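Local coordinates for KP6 killer toxin subunit beta (Ustilago maydis virus P6, PDB 4GVB), which forms one of the two subunits of a secreted, virally encoded antifungal toxin that kills sensitive fungal cells after its alpha partner recognises cellular receptors, at residues Y38-E41 / K42-F45; A48-S51 / W52-F55; F60-A63 / C64-S68. All coordinates share one frame; numbering follows the deposited sequence.

Interaction 1: residues Y38-E41 / K42-F45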
ATOM      1  N   TYR B  38      -7.752  11.323   8.542  1.00 29.36           N
ATOM      2  CA  TYR B  38      -8.946  10.923   7.807  1.00 33.55           C
ATOM      3  C   TYR B  38      -8.876  11.296   6.335  1.00 30.41           C
ATOM      4  O   TYR B  38      -8.268  12.310   5.963  1.00 30.56           O
ATOM      5  CB  TYR B  38     -10.229  11.442   8.461  1.00 32.16           C
ATOM      6  CG  TYR B  38     -10.460  12.919   8.280  1.00 28.15           C
ATOM      7  CD1 TYR B  38     -11.307  13.388   7.284  1.00 28.80           C
ATOM      8  CD2 TYR B  38      -9.827  13.841   9.102  1.00 34.19           C
ATOM      9  CE1 TYR B  38     -11.523  14.751   7.103  1.00 31.20           C
ATOM     10  CE2 TYR B  38     -10.036  15.206   8.944  1.00 36.08           C
ATOM     11  CZ  TYR B  38     -10.888  15.651   7.938  1.00 31.44           C
ATOM     12  OH  TYR B  38     -11.096  17.005   7.770  1.00 33.09           O
ATOM     13  N   TYR B  39      -9.505  10.466   5.510  1.00 31.32           N
ATOM     14  CA  TYR B  39      -9.425  10.584   4.068  1.00 30.18           C
ATOM     15  C   TYR B  39     -10.716  11.128   3.481  1.00 33.14           C
ATOM     16  O   TYR B  39     -11.793  10.657   3.812  1.00 34.78           O
ATOM     17  CB  TYR B  39      -9.134   9.215   3.457  1.00 29.90           C
ATOM     18  CG  TYR B  39      -9.096   9.257   1.957  1.00 27.92           C
ATOM     19  CD1 TYR B  39      -7.988   9.768   1.295  1.00 23.91           C
ATOM     20  CD2 TYR B  39     -10.170   8.811   1.196  1.00 28.87           C
ATOM     21  CE1 TYR B  39      -7.948   9.830  -0.077  1.00 24.44           C
ATOM     22  CE2 TYR B  39     -10.134   8.863  -0.189  1.00 28.04           C
ATOM     23  CZ  TYR B  39      -9.009   9.378  -0.814  1.00 25.09           C
ATOM     24  OH  TYR B  39      -8.943   9.443  -2.178  1.00 25.39           O
ATOM     25  N   THR B  40     -10.607  12.106   2.587  1.00 33.74           N
ATOM     26  CA  THR B  40     -11.791  12.699   1.971  1.00 33.41           C
ATOM     27  C   THR B  40     -11.964  12.247   0.534  1.00 35.05           C
ATOM     28  O   THR B  40     -11.195  12.634  -0.342  1.00 39.13           O
ATOM     29  CB  THR B  40     -11.742  14.233   2.021  1.00 33.10           C
ATOM     30  OG1 THR B  40     -11.597  14.660   3.381  1.00 29.85           O
ATOM     31  CG2 THR B  40     -13.011  14.833   1.415  1.00 35.27           C
ATOM     32  N   GLU B  41     -12.987  11.437   0.291  1.00 38.85           N
ATOM     33  CA  GLU B  41     -13.168  10.804  -1.013  1.00 36.40           C
ATOM     34  C   GLU B  41     -13.176  11.760  -2.218  1.00 38.84           C
ATOM     35  O   GLU B  41     -12.555  11.467  -3.238  1.00 43.86           O
ATOM     36  CB  GLU B  41     -14.419   9.913  -1.004  1.00 42.49           C
ATOM     37  CG  GLU B  41     -14.499   8.937  -2.179  1.00 45.52           C
ATOM     38  CD  GLU B  41     -15.782   8.101  -2.186  1.00 50.65           C
ATOM     39  OE1 GLU B  41     -16.755   8.520  -2.860  1.00 46.00           O
ATOM     40  OE2 GLU B  41     -15.816   7.027  -1.528  1.00 45.91           O
ATOM     41  N   LYS B  42     -13.856  12.898  -2.113  1.00 38.71           N
ATOM     42  CA  LYS B  42     -14.035  13.763  -3.282  1.00 39.44           C
ATOM     43  C   LYS B  42     -12.779  14.501  -3.745  1.00 41.16           C
ATOM     44  O   LYS B  42     -12.545  14.632  -4.952  1.00 42.09           O
ATOM     45  CB  LYS B  42     -15.218  14.735  -3.110  1.00 41.19           C
ATOM     46  CG  LYS B  42     -15.247  15.533  -1.810  1.00 40.56           C
ATOM     47  CD  LYS B  42     -16.521  16.388  -1.720  1.00 40.41           C
ATOM     48  CE  LYS B  42     -16.608  17.159  -0.395  1.00 33.31           C
ATOM     49  NZ  LYS B  42     -16.918  16.260   0.771  1.00 38.64           N
ATOM     50  N   ASP B  43     -11.971  14.978  -2.800  1.00 36.68           N
ATOM     51  CA  ASP B  43     -10.761  15.715  -3.161  1.00 33.73           C
ATOM     52  C   ASP B  43      -9.476  14.907  -2.939  1.00 33.53           C
ATOM     53  O   ASP B  43      -8.396  15.344  -3.332  1.00 29.08           O
ATOM     54  CB  ASP B  43     -10.687  17.041  -2.407  1.00 30.32           C
ATOM     55  CG  ASP B  43     -10.660  16.851  -0.908  1.00 33.92           C
ATOM     56  OD1 ASP B  43      -9.978  15.919  -0.428  1.00 28.87           O
ATOM     57  OD2 ASP B  43     -11.327  17.639  -0.208  1.00 40.33           O
ATOM     58  N   GLY B  44      -9.600  13.754  -2.287  1.00 30.60           N
ATOM     59  CA  GLY B  44      -8.510  12.796  -2.201  1.00 28.63           C
ATOM     60  C   GLY B  44      -7.385  13.131  -1.237  1.00 28.02           C
ATOM     61  O   GLY B  44      -6.302  12.540  -1.306  1.00 24.58           O
ATOM     62  N   PHE B  45      -7.624  14.074  -0.332  1.00 25.46           N
ATOM     63  CA  PHE B  45      -6.596  14.431   0.644  1.00 20.87           C
ATOM     64  C   PHE B  45      -6.749  13.673   1.943  1.00 23.58           C
ATOM     65  O   PHE B  45      -7.858  13.310   2.326  1.00 26.27           O
ATOM     66  CB  PHE B  45      -6.623  15.930   0.937  1.00 24.40           C
ATOM     67  CG  PHE B  45      -5.902  16.758  -0.085  1.00 20.86           C
ATOM     68  CD1 PHE B  45      -6.571  17.259  -1.184  1.00 28.39           C
ATOM     69  CD2 PHE B  45      -4.558  17.041   0.062  1.00 25.35           C
ATOM     70  CE1 PHE B  45      -5.910  18.023  -2.122  1.00 31.74           C
ATOM     71  CE2 PHE B  45      -3.887  17.806  -0.871  1.00 25.51           C
ATOM     72  CZ  PHE B  45      -4.557  18.292  -1.964  1.00 29.83           C
TER
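Thr40 meets Asp43, Gly44 and Phe45 round a tight chain reversal, and two backbone hydrogen bonds draw its two sides together. Thr40 N donates to Phe45 O over 3.0 Å in a nearly straight bond (164°), while Gly44 N reaches Thr40 O at 2.8 Å with a more bent geometry. Next to these bonds the Tyr39 ring turns back along the loop: with its CG anti to the backbone N (chi1 178°), the ring is carried alongside the Gly44 backbone, and OH comes to 3.4 Å from Gly44 CA. The Tyr39 side chain also packs on Asp22, Thr25 and Arg26 of helix 22-29. The whole is a beta-hairpin joining strands 38-39 and 46-47, its four-residue loop Glu41-Gly44 running through right-handed helical backbone conformations until Gly44 swings to positive phi. Inside it Asp43 makes an Asx turn, OD1 accepting from Phe45 N at 3.0 Å. The carboxylate crosses over the Thr40 side chain, OD1 lying 3.5 Å from Thr40 CB and OD2 3.7 Å from CG2, and OD2 also forms a salt bridge with Arg47, so both oxygens have a partner. Toward solvent the contact thins out. At the apex the Glu41 and Lys42 side chains extend from the loop, and Lys42 CG merely brushes Thr40 CG2 at 4.0 Å.

Interaction 2: residues A48-S51 / W52-F55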
ATOM      1  N   ALA B  48      -5.349  15.721   9.144  1.00 28.95           N
ATOM      2  CA  ALA B  48      -5.240  15.417  10.565  1.00 29.78           C
ATOM      3  C   ALA B  48      -6.639  15.389  11.186  1.00 36.02           C
ATOM      4  O   ALA B  48      -7.513  16.171  10.806  1.00 34.02           O
ATOM      5  CB  ALA B  48      -4.374  16.443  11.257  1.00 33.84           C
ATOM      6  N   LYS B  49      -6.857  14.483  12.132  1.00 35.14           N
ATOM      7  CA  LYS B  49      -8.154  14.388  12.796  1.00 34.36           C
ATOM      8  C   LYS B  49      -8.402  15.580  13.727  1.00 37.68           C
ATOM      9  O   LYS B  49      -9.537  16.041  13.875  1.00 37.77           O
ATOM     10  CB  LYS B  49      -8.263  13.063  13.557  1.00 37.30           C
ATOM     11  CG  LYS B  49      -8.158  11.849  12.651  1.00 39.89           C
ATOM     12  CD  LYS B  49      -8.325  10.542  13.401  1.00 41.56           C
ATOM     13  CE  LYS B  49      -8.674   9.418  12.432  1.00 42.10           C
ATOM     14  NZ  LYS B  49      -8.921   8.116  13.117  1.00 49.60           N
ATOM     15  N   TYR B  50      -7.329  16.081  14.336  1.00 35.55           N
ATOM     16  CA  TYR B  50      -7.404  17.239  15.218  1.00 35.46           C
ATOM     17  C   TYR B  50      -6.188  18.130  14.990  1.00 38.82           C
ATOM     18  O   TYR B  50      -5.145  17.650  14.556  1.00 43.34           O
ATOM     19  CB  TYR B  50      -7.412  16.797  16.680  1.00 36.45           C
ATOM     20  CG  TYR B  50      -8.513  15.837  17.072  1.00 37.28           C
ATOM     21  CD1 TYR B  50      -9.815  16.281  17.275  1.00 40.23           C
ATOM     22  CD2 TYR B  50      -8.238  14.492  17.289  1.00 34.66           C
ATOM     23  CE1 TYR B  50     -10.822  15.401  17.658  1.00 40.26           C
ATOM     24  CE2 TYR B  50      -9.230  13.610  17.670  1.00 40.18           C
ATOM     25  CZ  TYR B  50     -10.520  14.067  17.849  1.00 42.15           C
ATOM     26  OH  TYR B  50     -11.502  13.184  18.230  1.00 49.04           O
ATOM     27  N   SER B  51      -6.305  19.416  15.314  1.00 37.33           N
ATOM     28  CA  SER B  51      -5.213  20.357  15.052  1.00 41.52           C
ATOM     29  C   SER B  51      -3.964  20.023  15.866  1.00 42.19           C
ATOM     30  O   SER B  51      -2.838  20.318  15.449  1.00 42.33           O
ATOM     31  CB  SER B  51      -5.650  21.808  15.300  1.00 38.03           C
ATOM     32  OG  SER B  51      -5.704  22.110  16.682  1.00 39.74           O
ATOM     33  N   TRP B  52      -4.167  19.398  17.021  1.00 34.53           N
ATOM     34  CA  TRP B  52      -3.059  19.019  17.888  1.00 36.32           C
ATOM     35  C   TRP B  52      -2.504  17.659  17.468  1.00 37.03           C
ATOM     36  O   TRP B  52      -1.390  17.283  17.838  1.00 42.02           O
ATOM     37  CB  TRP B  52      -3.517  18.997  19.353  1.00 30.30           C
ATOM     38  CG  TRP B  52      -4.817  18.257  19.559  1.00 30.68           C
ATOM     39  CD1 TRP B  52      -6.071  18.796  19.608  1.00 29.66           C
ATOM     40  CD2 TRP B  52      -4.984  16.838  19.724  1.00 29.53           C
ATOM     41  NE1 TRP B  52      -7.006  17.805  19.798  1.00 26.02           N
ATOM     42  CE2 TRP B  52      -6.364  16.595  19.874  1.00 29.72           C
ATOM     43  CE3 TRP B  52      -4.099  15.757  19.762  1.00 31.72           C
ATOM     44  CZ2 TRP B  52      -6.880  15.310  20.060  1.00 31.26           C
ATOM     45  CZ3 TRP B  52      -4.615  14.481  19.948  1.00 32.40           C
ATOM     46  CH2 TRP B  52      -5.993  14.271  20.091  1.00 26.29           C
ATOM     47  N   ASP B  53      -3.284  16.941  16.665  1.00 38.51           N
ATOM     48  CA  ASP B  53      -2.963  15.575  16.263  1.00 37.70           C
ATOM     49  C   ASP B  53      -2.485  15.525  14.804  1.00 42.02           C
ATOM     50  O   ASP B  53      -2.996  14.746  13.998  1.00 42.55           O
ATOM     51  CB  ASP B  53      -4.211  14.703  16.428  1.00 36.14           C
ATOM     52  CG  ASP B  53      -3.927  13.220  16.253  1.00 37.78           C
ATOM     53  OD1 ASP B  53      -2.885  12.738  16.748  1.00 39.66           O
ATOM     54  OD2 ASP B  53      -4.756  12.529  15.628  1.00 38.08           O
ATOM     55  N   LEU B  54      -1.507  16.360  14.466  1.00 42.02           N
ATOM     56  CA  LEU B  54      -1.072  16.479  13.075  1.00 39.87           C
ATOM     57  C   LEU B  54       0.031  15.483  12.725  1.00 35.95           C
ATOM     58  O   LEU B  54       0.789  15.044  13.587  1.00 35.96           O
ATOM     59  CB  LEU B  54      -0.619  17.912  12.773  1.00 42.62           C
ATOM     60  CG  LEU B  54       0.774  18.366  13.219  1.00 40.38           C
ATOM     61  CD1 LEU B  54       1.836  17.979  12.191  1.00 44.10           C
ATOM     62  CD2 LEU B  54       0.805  19.873  13.448  1.00 45.23           C
ATOM     63  N   PHE B  55       0.096  15.114  11.450  1.00 31.93           N
ATOM     64  CA  PHE B  55       1.219  14.344  10.928  1.00 28.10           C
ATOM     65  C   PHE B  55       2.057  15.293  10.060  1.00 29.77           C
ATOM     66  O   PHE B  55       1.536  16.280   9.533  1.00 31.08           O
ATOM     67  CB  PHE B  55       0.712  13.159  10.111  1.00 27.81           C
ATOM     68  CG  PHE B  55      -0.198  13.553   8.983  1.00 26.90           C
ATOM     69  CD1 PHE B  55       0.321  13.981   7.774  1.00 26.70           C
ATOM     70  CD2 PHE B  55      -1.568  13.493   9.130  1.00 29.08           C
ATOM     71  CE1 PHE B  55      -0.511  14.354   6.728  1.00 22.59           C
ATOM     72  CE2 PHE B  55      -2.409  13.860   8.090  1.00 28.22           C
ATOM     73  CZ  PHE B  55      -1.872  14.296   6.882  1.00 24.45           C
TER
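Trp52 and Tyr50 dominate this turn, their side chains running alongside each other in the same direction. Tyr50 CB sits over one face of the indole, 3.5 Å from the centroid of the five-membered ring, in a CH-pi contact. Beyond it the phenol plane runs within 8° of the indole plane but is slid along it; the Tyr50 ring and the six-membered ring of Trp52 have centroids 4.8 Å apart and share little overlap. Trp52 can reach back in this way because a chi1 of 48° tucks CG in over the backbone, flanked by N and C. Asp53 CB approaches the same indole face near its rim and also lies at the edge of the Tyr50 ring. The backbone here forms a type I beta-turn, Tyr50-Asp53, closed by Asp53 N to Tyr50 O at 2.9 Å. At the buried end, Ala48 CB touches Asp53 O at 3.5 Å and Leu54 CA, while Phe55 CE2 lies 3.6 Å from Ala48 N. The Tyr80 hydroxyl donates a hydrogen bond to Ala48 O, tying the loop to the C-terminal tail. With one hydrogen bond between its two halves, the turn probably owes much of its shape to aromatic and apolar packing.

Interaction 3: residues F60-A63 / C64-S68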
ATOM      1  N   PHE B  60       4.185  11.655   5.934  1.00 24.84           N
ATOM      2  CA  PHE B  60       3.273  11.224   4.883  1.00 22.65           C
ATOM      3  C   PHE B  60       4.011  10.752   3.647  1.00 24.12           C
ATOM      4  O   PHE B  60       3.589   9.790   3.001  1.00 24.55           O
ATOM      5  CB  PHE B  60       2.283  12.320   4.503  1.00 23.11           C
ATOM      6  CG  PHE B  60       1.057  11.794   3.828  1.00 19.22           C
ATOM      7  CD1 PHE B  60       0.059  11.204   4.572  1.00 21.83           C
ATOM      8  CD2 PHE B  60       0.921  11.847   2.447  1.00 21.96           C
ATOM      9  CE1 PHE B  60      -1.071  10.695   3.964  1.00 20.02           C
ATOM     10  CE2 PHE B  60      -0.206  11.344   1.839  1.00 20.21           C
ATOM     11  CZ  PHE B  60      -1.204  10.767   2.604  1.00 19.58           C
ATOM     12  N   TYR B  61       5.100  11.438   3.308  1.00 20.84           N
ATOM     13  CA  TYR B  61       5.941  11.040   2.183  1.00 24.98           C
ATOM     14  C   TYR B  61       6.443   9.609   2.350  1.00 20.15           C
ATOM     15  O   TYR B  61       6.429   8.814   1.408  1.00 23.42           O
ATOM     16  CB  TYR B  61       7.133  12.000   2.026  1.00 23.53           C
ATOM     17  CG  TYR B  61       8.049  11.665   0.867  1.00 20.62           C
ATOM     18  CD1 TYR B  61       9.209  10.921   1.060  1.00 24.20           C
ATOM     19  CD2 TYR B  61       7.747  12.088  -0.422  1.00 21.24           C
ATOM     20  CE1 TYR B  61      10.046  10.616  -0.005  1.00 27.83           C
ATOM     21  CE2 TYR B  61       8.570  11.785  -1.488  1.00 26.20           C
ATOM     22  CZ  TYR B  61       9.717  11.044  -1.275  1.00 25.03           C
ATOM     23  OH  TYR B  61      10.534  10.741  -2.341  1.00 29.53           O
ATOM     24  N   GLN B  62       6.925   9.295   3.544  1.00 26.47           N
ATOM     25  CA  GLN B  62       7.381   7.937   3.834  1.00 25.32           C
ATOM     26  C   GLN B  62       6.208   6.965   3.675  1.00 29.75           C
ATOM     27  O   GLN B  62       6.357   5.879   3.105  1.00 26.09           O
ATOM     28  CB  GLN B  62       7.938   7.855   5.254  1.00 27.50           C
ATOM     29  CG  GLN B  62       8.422   6.466   5.641  1.00 37.40           C
ATOM     30  CD  GLN B  62       9.186   6.449   6.956  1.00 45.39           C
ATOM     31  OE1 GLN B  62       9.406   7.492   7.579  1.00 49.59           O
ATOM     32  NE2 GLN B  62       9.599   5.259   7.383  1.00 40.10           N
ATOM     33  N   ALA B  63       5.040   7.371   4.178  1.00 27.13           N
ATOM     34  CA  ALA B  63       3.820   6.557   4.086  1.00 27.22           C
ATOM     35  C   ALA B  63       3.457   6.213   2.637  1.00 25.78           C
ATOM     36  O   ALA B  63       3.222   5.050   2.299  1.00 26.72           O
ATOM     37  CB  ALA B  63       2.654   7.255   4.782  1.00 23.83           C
ATOM     38  N   CYS B  64       3.418   7.229   1.781  1.00 23.63           N
ATOM     39  CA  CYS B  64       3.121   7.017   0.367  1.00 19.69           C
ATOM     40  C   CYS B  64       4.096   6.018  -0.250  1.00 25.96           C
ATOM     41  O   CYS B  64       3.692   5.114  -0.969  1.00 26.57           O
ATOM     42  CB  CYS B  64       3.169   8.335  -0.416  1.00 25.42           C
ATOM     43  SG  CYS B  64       1.868   9.518   0.038  1.00 20.99           S
ATOM     44  N   LEU B  65       5.380   6.186   0.047  1.00 25.82           N
ATOM     45  CA  LEU B  65       6.421   5.372  -0.562  1.00 26.13           C
ATOM     46  C   LEU B  65       6.398   3.919  -0.094  1.00 22.80           C
ATOM     47  O   LEU B  65       6.944   3.045  -0.758  1.00 29.75           O
ATOM     48  CB  LEU B  65       7.799   5.985  -0.316  1.00 26.51           C
ATOM     49  CG  LEU B  65       8.265   7.047  -1.308  1.00 27.91           C
ATOM     50  CD1 LEU B  65       9.669   7.486  -0.938  1.00 31.35           C
ATOM     51  CD2 LEU B  65       8.236   6.509  -2.741  1.00 30.41           C
ATOM     52  N   ARG B  66       5.781   3.667   1.049  1.00 25.42           N
ATOM     53  CA  ARG B  66       5.605   2.295   1.510  1.00 25.67           C
ATOM     54  C   ARG B  66       4.590   1.535   0.658  1.00 31.85           C
ATOM     55  O   ARG B  66       4.599   0.297   0.621  1.00 26.17           O
ATOM     56  CB  ARG B  66       5.202   2.274   2.980  1.00 28.64           C
ATOM     57  CG  ARG B  66       6.402   2.365   3.907  1.00 34.48           C
ATOM     58  CD  ARG B  66       6.174   3.369   4.997  1.00 38.22           C
ATOM     59  NE  ARG B  66       5.221   2.880   5.988  1.00 38.58           N
ATOM     60  CZ  ARG B  66       5.555   2.510   7.219  1.00 40.01           C
ATOM     61  NH1 ARG B  66       6.819   2.580   7.608  1.00 47.65           N
ATOM     62  NH2 ARG B  66       4.628   2.079   8.062  1.00 44.42           N
ATOM     63  N   TYR B  67       3.731   2.266  -0.047  1.00 22.82           N
ATOM     64  CA  TYR B  67       2.641   1.609  -0.765  1.00 24.05           C
ATOM     65  C   TYR B  67       2.721   1.641  -2.281  1.00 19.07           C
ATOM     66  O   TYR B  67       2.085   0.828  -2.948  1.00 20.06           O
ATOM     67  CB  TYR B  67       1.267   2.097  -0.263  1.00 17.43           C
ATOM     68  CG  TYR B  67       0.986   1.604   1.134  1.00 23.92           C
ATOM     69  CD1 TYR B  67       0.503   0.316   1.350  1.00 20.94           C
ATOM     70  CD2 TYR B  67       1.238   2.404   2.239  1.00 22.59           C
ATOM     71  CE1 TYR B  67       0.276  -0.150   2.619  1.00 21.16           C
ATOM     72  CE2 TYR B  67       1.008   1.940   3.517  1.00 23.98           C
ATOM     73  CZ  TYR B  67       0.527   0.660   3.696  1.00 21.34           C
ATOM     74  OH  TYR B  67       0.297   0.194   4.967  1.00 24.76           O
ATOM     75  N   SER B  68       3.509   2.565  -2.823  1.00 20.90           N
ATOM     76  CA  SER B  68       3.610   2.725  -4.269  1.00 18.99           C
ATOM     77  C   SER B  68       4.840   3.540  -4.640  1.00 18.91           C
ATOM     78  O   SER B  68       5.438   4.200  -3.786  1.00 20.55           O
ATOM     79  CB  SER B  68       2.353   3.423  -4.800  1.00 14.55           C
ATOM     80  OG  SER B  68       2.244   3.312  -6.214  1.00 18.92           O
TER
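A chi1 of -159° swings the Phe60 ring away from its own backbone N, and a chi1 of -66° turns Cys64 SG back to meet it on the buried flank of helix 57-67. SG stands obliquely beside the ring, 4.1 Å from its centroid, and is nearest to the CE2 corner. The sulfur-aromatic contact sits beside a covalent link: SG is disulfide-bonded to Cys11, joining the helix to strand 7-13, while Phe60 packs on both Cys9 and Cys11 of that strand. Ala63, on the same flank, meets Ala28 of helix 22-29.

On the outer flank, one helical turn places Leu65 across Tyr61, with Leu65 CG over one face of the phenol toward its rim. The Gln62 and Arg66 side chains merely cross, with Gln62 CG against Arg66 CD: the arginine chain bends so that CD comes close to Gln62 O, and the amide and guanidinium planes stand 80° apart.

The backbone bonds change character along this segment. Cys64 N to Phe60 O (2.8 Å) and Leu65 N to Tyr61 O (3.1 Å) are regular alpha-helical bonds, whereas Arg66 N divides weakly between Gln62 O and Ala63 O. Cys64 O then receives both Tyr67 N (3.0 Å) and Ser68 N (3.2 Å), and Ala63 O lies at the edge of the Tyr67 ring, 3.3 Å from CD2.

This end faces the alpha subunit, where Arg66 makes a cation-pi contact with Tyr29 of that chain and Tyr67 O and Ser68 OG bond to its Asn70 and Leu68. The helix thus combines a sulfur-and-aromatic inner flank, held by a disulfide, with a C-terminal end that joins hydrogen bonds with cation-pi and aromatic contacts to the alpha subunit in the noncovalent heterodimer.

The three contacts follow one another along the chain: the hairpin of interaction 1, the loop of interaction 2 after strand 46-47, and helix 57-67 in interaction 3. Their centres are about 15 Å (1 to 2), 19 Å (2 to 3) and 16 Å (1 to 3) apart, with 1 and 3 on opposite sides of the chain's centre. Interaction 2 touches both others, through Tyr38 CE2 to Ala48 O at 3.3 Å and Phe55 CE1 to Phe60 CD1 at 3.9 Å. Helix 22-29 packs against side chains of both interactions 1 and 3. Among the three, interaction 3 alone meets the alpha subunit, leaving the hairpin and loop away from that interface.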